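Local coordinates for protein LacI family transcription regulator (Bifidobacterium animalis subsp. lactis, PDB 4O5A) that probably controls transcription by binding operator DNA and switching in response to a small effector molecule, like a typical LacI-family repressor, at residues Arg69-Val74 and Val130-Leu135; Ser93-Ala98 and Arg309-Leu314; Asp123-Gly128 and Asn151-Cys156. All coordinates share one frame; numbering follows the deposited sequence.

From the N terminus, strand segment 69-74 comes first, then helix segment 93-98, then the helix end 123-128. The first loop to close is that of contact 1, when 130-135 pairs with 69-74. Contact 3 closes next, as the turn 151-156 meets 123-128. The longest waits for 309-314 to return to 93-98 and close contact 2. Contact 1 therefore crosses both others, while contact 3 is nested inside contact 2. Contact 1 touches each of its neighbours: Leu-134 packs on Leu-95 of contact 2, and Leu-133 N probably bonds to Pro-155 O of contact 3. Together they join the parallel sheet to helices 88-99, 116-127 and 304-320.

Contact 1 (Arg69-Val74 and Val130-Leu135); sequences RRIGLV and VDALLL
Leu-73 and Leu-134 lie side by side and point the same way, the CD1 methyl of Leu-73 4.1 Å from CD2 of Leu-134. Both carry CG opposite the backbone nitrogen (chi1 173° and 177°), which lines the two branches up on one face of the sheet. Farther back on that face, Ile-71 CD1 rests against Ala-132 CB, with Met-315 and Ile-319 of helix 304-320 packed over this end. The other face is shaped by an absence: Gly-72 has no side chain, and Val-130 CG1 settles 3.9 Å from Gly-72 CA. Backbone bonds run from Gly-72 N to Ala-132 O (2.8 Å) and from Leu-134 N to Gly-72 O (3.0 Å). Beyond them a water links Val-74 N with Leu-134 O. At the opposite end Asp-131 N bonds to Arg-70 O (2.8 Å), and its carboxylate takes Arg-69 N on OD2 (2.9 Å) from above its plane, while OD1 pairs with Thr-68 OG1. With Asp-131 exchanged for alanine, Arg-69 N and the Thr-68 hydroxyl would probably lose these acceptors, leaving the strand start less firmly fixed. Such neighbouring strands belong to the parallel core sheet of the N-terminal alpha/beta subdomain in the periplasmic-binding-protein-like fold of LacI-family regulators.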
loop_
_atom_site.group_PDB
_atom_site.type_symbol
_atom_site.label_atom_id
_atom_site.label_comp_id
_atom_site.label_asym_id
_atom_site.label_seq_id
_atom_site.Cartn_x
_atom_site.Cartn_y
_atom_site.Cartn_z
ATOM N N ARG A 69 19.775 6.399 -18.379
ATOM C CA ARG A 69 19.097 7.133 -17.312
ATOM C C ARG A 69 17.904 6.377 -16.746
ATOM O O ARG A 69 16.906 6.982 -16.353
ATOM C CB ARG A 69 18.707 8.549 -17.755
ATOM C CG ARG A 69 19.863 9.301 -18.406
ATOM C CD ARG A 69 19.617 10.799 -18.455
ATOM N NE ARG A 69 19.972 11.418 -17.181
ATOM C CZ ARG A 69 21.214 11.748 -16.824
ATOM N NH1 ARG A 69 21.439 12.295 -15.638
ATOM N NH2 ARG A 69 22.234 11.529 -17.647
ATOM N N ARG A 70 18.020 5.051 -16.703
ATOM C CA ARG A 70 16.980 4.184 -16.148
ATOM C C ARG A 70 17.588 3.234 -15.140
ATOM O O ARG A 70 18.727 2.789 -15.306
ATOM C CB ARG A 70 16.289 3.372 -17.259
ATOM C CG ARG A 70 15.518 4.217 -18.259
ATOM C CD ARG A 70 14.722 3.367 -19.234
ATOM N NE ARG A 70 15.549 2.688 -20.232
ATOM C CZ ARG A 70 15.905 3.220 -21.398
ATOM N NH1 ARG A 70 15.529 4.453 -21.706
ATOM N NH2 ARG A 70 16.649 2.528 -22.256
ATOM N N ILE A 71 16.824 2.947 -14.089
ATOM C CA ILE A 71 17.177 1.943 -13.099
ATOM C C ILE A 71 16.130 0.857 -13.244
ATOM O O ILE A 71 14.938 1.162 -13.260
ATOM C CB ILE A 71 17.034 2.496 -11.663
ATOM C CG1 ILE A 71 17.869 3.761 -11.476
ATOM C CG2 ILE A 71 17.357 1.416 -10.631
ATOM C CD1 ILE A 71 19.363 3.555 -11.646
ATOM N N GLY A 72 16.547 -0.404 -13.343
ATOM C CA GLY A 72 15.573 -1.480 -13.480
ATOM C C GLY A 72 15.110 -2.091 -12.169
ATOM O O GLY A 72 15.913 -2.315 -11.249
ATOM N N LEU A 73 13.809 -2.364 -12.083
ATOM C CA LEU A 73 13.212 -3.031 -10.932
ATOM C C LEU A 73 12.179 -4.020 -11.411
ATOM O O LEU A 73 11.226 -3.644 -12.098
ATOM C CB LEU A 73 12.550 -2.008 -9.993
ATOM C CG LEU A 73 11.749 -2.585 -8.825
ATOM C CD1 LEU A 73 12.634 -3.457 -7.946
ATOM C CD2 LEU A 73 11.147 -1.460 -8.012
ATOM N N VAL A 74 12.359 -5.290 -11.067
ATOM C CA VAL A 74 11.319 -6.270 -11.354
ATOM C C VAL A 74 10.510 -6.529 -10.092
ATOM O O VAL A 74 11.063 -6.904 -9.059
ATOM C CB VAL A 74 11.886 -7.587 -11.907
ATOM C CG1 VAL A 74 10.752 -8.536 -12.251
ATOM C CG2 VAL A 74 12.712 -7.318 -13.155
ATOM N N VAL A 130 19.063 -0.753 -19.055
ATOM C CA VAL A 130 19.060 0.074 -17.840
ATOM C C VAL A 130 20.501 0.269 -17.380
ATOM O O VAL A 130 21.404 -0.428 -17.855
ATOM C CB VAL A 130 18.224 -0.549 -16.708
ATOM C CG1 VAL A 130 16.756 -0.667 -17.107
ATOM C CG2 VAL A 130 18.785 -1.903 -16.320
ATOM N N ASP A 131 20.712 1.221 -16.475
ATOM C CA ASP A 131 22.058 1.568 -16.033
ATOM C C ASP A 131 22.473 0.800 -14.776
ATOM O O ASP A 131 23.666 0.676 -14.484
ATOM C CB ASP A 131 22.146 3.066 -15.763
ATOM C CG ASP A 131 22.129 3.893 -17.035
ATOM O OD1 ASP A 131 22.262 3.309 -18.137
ATOM O OD2 ASP A 131 21.992 5.136 -16.927
ATOM N N ALA A 132 21.478 0.294 -14.060
ATOM C CA ALA A 132 21.676 -0.451 -12.817
ATOM C C ALA A 132 20.405 -1.190 -12.463
ATOM O O ALA A 132 19.312 -0.788 -12.882
ATOM C CB ALA A 132 22.081 0.488 -11.676
ATOM N N LEU A 133 20.549 -2.258 -11.680
ATOM C CA LEU A 133 19.419 -3.090 -11.266
ATOM C C LEU A 133 19.279 -3.054 -9.754
ATOM O O LEU A 133 20.270 -3.090 -9.031
ATOM C CB LEU A 133 19.657 -4.542 -11.673
ATOM C CG LEU A 133 19.912 -4.809 -13.148
ATOM C CD1 LEU A 133 20.231 -6.265 -13.367
ATOM C CD2 LEU A 133 18.660 -4.431 -13.896
ATOM N N LEU A 134 18.044 -2.999 -9.284
ATOM C CA LEU A 134 17.764 -3.029 -7.863
ATOM C C LEU A 134 17.231 -4.422 -7.540
ATOM O O LEU A 134 16.276 -4.881 -8.175
ATOM C CB LEU A 134 16.712 -1.959 -7.540
ATOM C CG LEU A 134 16.218 -1.862 -6.103
ATOM C CD1 LEU A 134 17.379 -1.545 -5.181
ATOM C CD2 LEU A 134 15.141 -0.798 -5.994
ATOM N N LEU A 135 17.857 -5.106 -6.579
ATOM C CA LEU A 135 17.433 -6.454 -6.185
ATOM C C LEU A 135 16.764 -6.452 -4.816
ATOM O O LEU A 135 17.391 -6.109 -3.810
ATOM C CB LEU A 135 18.630 -7.401 -6.143
ATOM C CG LEU A 135 19.510 -7.454 -7.388
ATOM C CD1 LEU A 135 20.701 -8.384 -7.170
ATOM C CD2 LEU A 135 18.695 -7.894 -8.595
HETATM O O HOH W 1 14.869 -6.054 -10.092
#

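Contact 2 (Ser93-Ala98 and Arg309-Leu314); sequences SGLGSA and RLAAQL. With SO4 (sulfate ion), chain E.
Gly-94 and Arg-309 bring the two helices together at a point where one has no side chain to keep them apart. Their CA atoms are 4.4 Å from each other, and Arg-309 CA makes a C-H...O contact with Gly-94 O. The segment axes approach to 7.1 Å and cross at -44°, a close pass made possible by small residues on both sides. One residue on from Gly-94, Leu-95 is the bump: its CD2 methyl reaches into the shallow hollow between Ala-311 CB and Ala-312 CB, the latter 3.8 Å away. Ala-312 answers as a smaller bump, pressing its methyl into the notch between Leu-95 O and Ala-98 CB, 3.7 Å from the latter. Ala-98 CB in turn fits among Ala-312, the CG methylene of Gln-313 and the Arg-309 side chain.

Arg-309 fills the groove beside Ser-97. With CG opposite the backbone nitrogen (chi1 -175°) and the chain extended to NE, its methylenes run past Ser-97 OG. The NH1 group then donates to that hydroxyl at 3.2 Å, close to the guanidinium plane, and more weakly to Ser-97 O. Ser-97 OG itself donates a hydrogen bond to Gly-94 O (2.9 Å), which fixes the hydroxyl's rotation. On another edge of the guanidinium, NE bonds to sulfate O3 (2.9 Å) and NH2 to O4; Gln-313 NE2 holds O2. The ion probably came from the crystallisation liquor. NH2 also forms a salt bridge with Glu-101, and Met-112 of the second subunit packs on Ser-97. This glycine- and alanine-lined crossing joins an early and a late helix over the same parallel sheet, an arrangement consistent with the periplasmic-binding-protein-like fold, in which the late chain returns to the first subdomain.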
loop_
_atom_site.group_PDB
_atom_site.type_symbol
_atom_site.label_atom_id
_atom_site.label_comp_id
_atom_site.label_asym_id
_atom_site.label_seq_id
_atom_site.Cartn_x
_atom_site.Cartn_y
_atom_site.Cartn_z
ATOM N N SER A 93 8.742 5.847 -3.777
ATOM C CA SER A 93 8.762 7.288 -3.490
ATOM C C SER A 93 10.158 7.786 -3.086
ATOM O O SER A 93 10.611 8.830 -3.557
ATOM C CB SER A 93 7.760 7.654 -2.399
ATOM O OG SER A 93 6.442 7.595 -2.896
ATOM N N GLY A 94 10.822 7.051 -2.199
ATOM C CA GLY A 94 12.172 7.402 -1.793
ATOM C C GLY A 94 13.149 7.310 -2.952
ATOM O O GLY A 94 13.980 8.213 -3.153
ATOM N N LEU A 95 13.083 6.220 -3.713
ATOM C CA LEU A 95 13.943 6.080 -4.887
ATOM C C LEU A 95 13.761 7.278 -5.812
ATOM O O LEU A 95 14.734 7.922 -6.206
ATOM C CB LEU A 95 13.601 4.803 -5.675
ATOM C CG LEU A 95 14.095 3.451 -5.157
ATOM C CD1 LEU A 95 13.259 2.330 -5.770
ATOM C CD2 LEU A 95 15.570 3.235 -5.492
ATOM N N GLY A 96 12.510 7.583 -6.139
ATOM C CA GLY A 96 12.206 8.697 -7.017
ATOM C C GLY A 96 12.714 10.038 -6.522
ATOM O O GLY A 96 13.109 10.876 -7.331
ATOM N N SER A 97 12.736 10.246 -5.204
ATOM C CA SER A 97 13.170 11.531 -4.665
ATOM C C SER A 97 14.629 11.769 -5.003
ATOM O O SER A 97 15.059 12.910 -5.145
ATOM C CB SER A 97 12.923 11.642 -3.151
ATOM O OG SER A 97 13.898 10.966 -2.374
ATOM N N ALA A 98 15.391 10.688 -5.155
ATOM C CA ALA A 98 16.800 10.826 -5.510
ATOM C C ALA A 98 17.042 10.741 -7.016
ATOM O O ALA A 98 17.875 11.482 -7.553
ATOM C CB ALA A 98 17.663 9.812 -4.760
ATOM N N ARG A 309 15.712 6.366 -0.821
ATOM C CA ARG A 309 16.544 7.470 -1.265
ATOM C C ARG A 309 18.014 7.058 -1.262
ATOM O O ARG A 309 18.744 7.315 -2.214
ATOM C CB ARG A 309 16.300 8.679 -0.365
ATOM C CG ARG A 309 17.011 9.918 -0.796
ATOM C CD ARG A 309 16.511 11.119 -0.003
ATOM N NE ARG A 309 17.390 12.249 -0.229
ATOM C CZ ARG A 309 17.381 12.994 -1.326
ATOM N NH1 ARG A 309 16.527 12.733 -2.306
ATOM N NH2 ARG A 309 18.234 13.995 -1.440
ATOM N N LEU A 310 18.444 6.394 -0.192
ATOM C CA LEU A 310 19.819 5.940 -0.104
ATOM C C LEU A 310 20.135 4.917 -1.194
ATOM O O LEU A 310 21.222 4.935 -1.765
ATOM C CB LEU A 310 20.082 5.339 1.275
ATOM C CG LEU A 310 21.549 5.174 1.642
ATOM C CD1 LEU A 310 22.328 6.458 1.342
ATOM C CD2 LEU A 310 21.650 4.817 3.110
ATOM N N ALA A 311 19.176 4.041 -1.489
ATOM C CA ALA A 311 19.378 3.002 -2.502
ATOM C C ALA A 311 19.637 3.618 -3.875
ATOM O O ALA A 311 20.525 3.182 -4.607
ATOM C CB ALA A 311 18.179 2.072 -2.565
ATOM N N ALA A 312 18.851 4.631 -4.217
ATOM C CA ALA A 312 19.028 5.319 -5.491
ATOM C C ALA A 312 20.378 6.029 -5.538
ATOM O O ALA A 312 21.106 5.960 -6.538
ATOM C CB ALA A 312 17.886 6.293 -5.713
ATOM N N GLN A 313 20.739 6.697 -4.449
ATOM C CA GLN A 313 22.022 7.391 -4.409
ATOM C C GLN A 313 23.173 6.416 -4.587
ATOM O O GLN A 313 24.147 6.716 -5.269
ATOM C CB GLN A 313 22.175 8.180 -3.102
ATOM C CG GLN A 313 21.172 9.313 -2.976
ATOM C CD GLN A 313 21.191 9.979 -1.619
ATOM O OE1 GLN A 313 21.354 9.317 -0.594
ATOM N NE2 GLN A 313 21.021 11.298 -1.603
ATOM N N LEU A 314 23.057 5.242 -3.974
ATOM C CA LEU A 314 24.134 4.259 -4.044
ATOM C C LEU A 314 24.268 3.689 -5.454
ATOM O O LEU A 314 25.378 3.476 -5.945
ATOM C CB LEU A 314 23.895 3.126 -3.039
ATOM C CG LEU A 314 24.050 3.535 -1.577
ATOM C CD1 LEU A 314 23.698 2.366 -0.661
ATOM C CD2 LEU A 314 25.465 4.036 -1.294
HETATM S S SO4 E . 20.459 13.360 1.677
HETATM O O1 SO4 E . 20.877 13.678 3.036
HETATM O O2 SO4 E . 21.634 13.065 0.860
HETATM O O3 SO4 E . 19.544 12.224 1.703
HETATM O O4 SO4 E . 19.772 14.514 1.114
#

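Contact 3 (Asp123-Gly128 and Asn151-Cys156); sequences DWIATG and NPQMPC
The Asn-151 amide presents one of its faces to Ile-125, whose CG2 methyl stands 3.4 Å from OD1 and whose CD1 lies over the same face, 4.2 Å from CG. Its OD1 also accepts a hydrogen bond from Gln-153 NE2 (3.0 Å, N-H...O 162°), in the carbonyl plane and on a lone pair; OD1 in turn lies nearly in the plane of the Gln-153 amide. The two amides are thus held against turning, and Asn-151 ND2 is further tied to Leu-147 O in helix 143-149. Gln-153 crosses Ile-125 at about a right angle, bringing NE2 within 3.7 Å of CG2. Selenomethionine Met-154, set at a slant to Ile-125, bends at chi2 and chi3 (67° and 78°), curling its CE methyl back to the helix, 3.9 Å from Ile-125 CA and 3.8 Å from Trp-124 O. Its CG meets Ile-125 CG1 at 4.2 Å. The indole of Trp-124 leads away from the turn to pack on Leu-133 and strand 105-111. Here a type I beta turn, Asn-151 to Met-154, leads into strand 156-160 and packs against the C-terminal end of helix 116-127, at a helix-to-strand connection of the kind that recurs round the sheet of a Rossmann-like alpha/beta subdomain.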
loop_
_atom_site.group_PDB
_atom_site.type_symbol
_atom_site.label_atom_id
_atom_site.label_comp_id
_atom_site.label_asym_id
_atom_site.label_seq_id
_atom_site.Cartn_x
_atom_site.Cartn_y
_atom_site.Cartn_z
ATOM N N ASP A 123 17.583 -10.202 -19.985
ATOM C CA ASP A 123 17.277 -9.407 -21.167
ATOM C C ASP A 123 17.829 -7.997 -21.004
ATOM O O ASP A 123 18.439 -7.448 -21.922
ATOM C CB ASP A 123 15.765 -9.376 -21.416
ATOM C CG ASP A 123 15.373 -8.407 -22.517
ATOM O OD1 ASP A 123 15.604 -8.725 -23.704
ATOM O OD2 ASP A 123 14.828 -7.329 -22.192
ATOM N N TRP A 124 17.621 -7.423 -19.822
ATOM C CA TRP A 124 18.087 -6.078 -19.523
ATOM C C TRP A 124 19.601 -6.005 -19.610
ATOM O O TRP A 124 20.154 -5.044 -20.137
ATOM C CB TRP A 124 17.610 -5.657 -18.136
ATOM C CG TRP A 124 16.210 -5.136 -18.138
ATOM C CD1 TRP A 124 15.434 -4.869 -19.231
ATOM C CD2 TRP A 124 15.416 -4.815 -16.989
ATOM N NE1 TRP A 124 14.198 -4.397 -18.828
ATOM C CE2 TRP A 124 14.167 -4.351 -17.460
ATOM C CE3 TRP A 124 15.638 -4.870 -15.611
ATOM C CZ2 TRP A 124 13.148 -3.947 -16.593
ATOM C CZ3 TRP A 124 14.625 -4.473 -14.756
ATOM C CH2 TRP A 124 13.394 -4.018 -15.252
ATOM N N ILE A 125 20.261 -7.040 -19.111
ATOM C CA ILE A 125 21.713 -7.101 -19.128
ATOM C C ILE A 125 22.234 -7.224 -20.556
ATOM O O ILE A 125 23.189 -6.544 -20.937
ATOM C CB ILE A 125 22.225 -8.283 -18.284
ATOM C CG1 ILE A 125 21.924 -8.037 -16.799
ATOM C CG2 ILE A 125 23.713 -8.491 -18.492
ATOM C CD1 ILE A 125 22.198 -9.241 -15.903
ATOM N N ALA A 126 21.605 -8.093 -21.341
ATOM C CA ALA A 126 22.056 -8.360 -22.710
ATOM C C ALA A 126 21.884 -7.150 -23.621
ATOM O O ALA A 126 22.655 -6.954 -24.556
ATOM C CB ALA A 126 21.318 -9.557 -23.281
ATOM N N THR A 127 20.867 -6.341 -23.346
ATOM C CA THR A 127 20.561 -5.193 -24.188
ATOM C C THR A 127 21.094 -3.881 -23.603
ATOM O O THR A 127 21.094 -2.855 -24.281
ATOM C CB THR A 127 19.044 -5.074 -24.436
ATOM O OG1 THR A 127 18.372 -4.823 -23.198
ATOM C CG2 THR A 127 18.507 -6.357 -25.044
ATOM N N GLY A 128 21.544 -3.915 -22.350
ATOM C CA GLY A 128 21.994 -2.708 -21.676
ATOM C C GLY A 128 20.875 -1.688 -21.544
ATOM O O GLY A 128 21.095 -0.477 -21.650
ATOM N N ASN A 151 27.892 -11.195 -14.305
ATOM C CA ASN A 151 27.735 -9.981 -15.106
ATOM C C ASN A 151 28.127 -8.715 -14.336
ATOM O O ASN A 151 27.266 -7.905 -14.000
ATOM C CB ASN A 151 26.289 -9.851 -15.614
ATOM C CG ASN A 151 25.961 -10.862 -16.698
ATOM O OD1 ASN A 151 26.270 -10.655 -17.874
ATOM N ND2 ASN A 151 25.336 -11.966 -16.307
ATOM N N PRO A 152 29.433 -8.533 -14.056
ATOM C CA PRO A 152 29.823 -7.382 -13.230
ATOM C C PRO A 152 29.827 -6.066 -14.000
ATOM O O PRO A 152 29.992 -5.019 -13.378
ATOM C CB PRO A 152 31.237 -7.743 -12.771
ATOM C CG PRO A 152 31.772 -8.600 -13.869
ATOM C CD PRO A 152 30.591 -9.364 -14.431
ATOM N N GLN A 153 29.645 -6.112 -15.317
ATOM C CA GLN A 153 29.529 -4.882 -16.101
ATOM C C GLN A 153 28.173 -4.192 -15.897
ATOM O O GLN A 153 27.955 -3.085 -16.390
ATOM C CB GLN A 153 29.765 -5.150 -17.592
ATOM C CG GLN A 153 28.594 -5.808 -18.313
ATOM C CD GLN A 153 28.437 -7.278 -17.970
ATOM O OE1 GLN A 153 29.262 -7.858 -17.262
ATOM N NE2 GLN A 153 27.372 -7.890 -18.476
HETATM N N MSE A 154 27.262 -4.853 -15.186
HETATM C CA MSE A 154 25.966 -4.260 -14.857
HETATM C C MSE A 154 25.887 -3.952 -13.367
HETATM O O MSE A 154 25.836 -4.872 -12.544
HETATM C CB MSE A 154 24.809 -5.186 -15.264
HETATM C CG MSE A 154 23.448 -4.778 -14.705
HETATM SE SE MSE A 154 22.727 -3.099 -15.422
HETATM C CE MSE A 154 22.090 -3.805 -17.133
ATOM N N PRO A 155 25.894 -2.655 -13.013
ATOM C CA PRO A 155 25.768 -2.260 -11.607
ATOM C C PRO A 155 24.503 -2.811 -10.977
ATOM O O PRO A 155 23.440 -2.813 -11.602
ATOM C CB PRO A 155 25.685 -0.734 -11.681
ATOM C CG PRO A 155 26.503 -0.393 -12.911
ATOM C CD PRO A 155 26.174 -1.502 -13.889
ATOM N N CYS A 156 24.612 -3.290 -9.742
ATOM C CA CYS A 156 23.420 -3.660 -8.996
ATOM C C CYS A 156 23.587 -3.367 -7.516
ATOM O O CYS A 156 24.708 -3.196 -7.019
ATOM C CB CYS A 156 23.073 -5.136 -9.199
ATOM S SG CYS A 156 24.297 -6.254 -8.505
#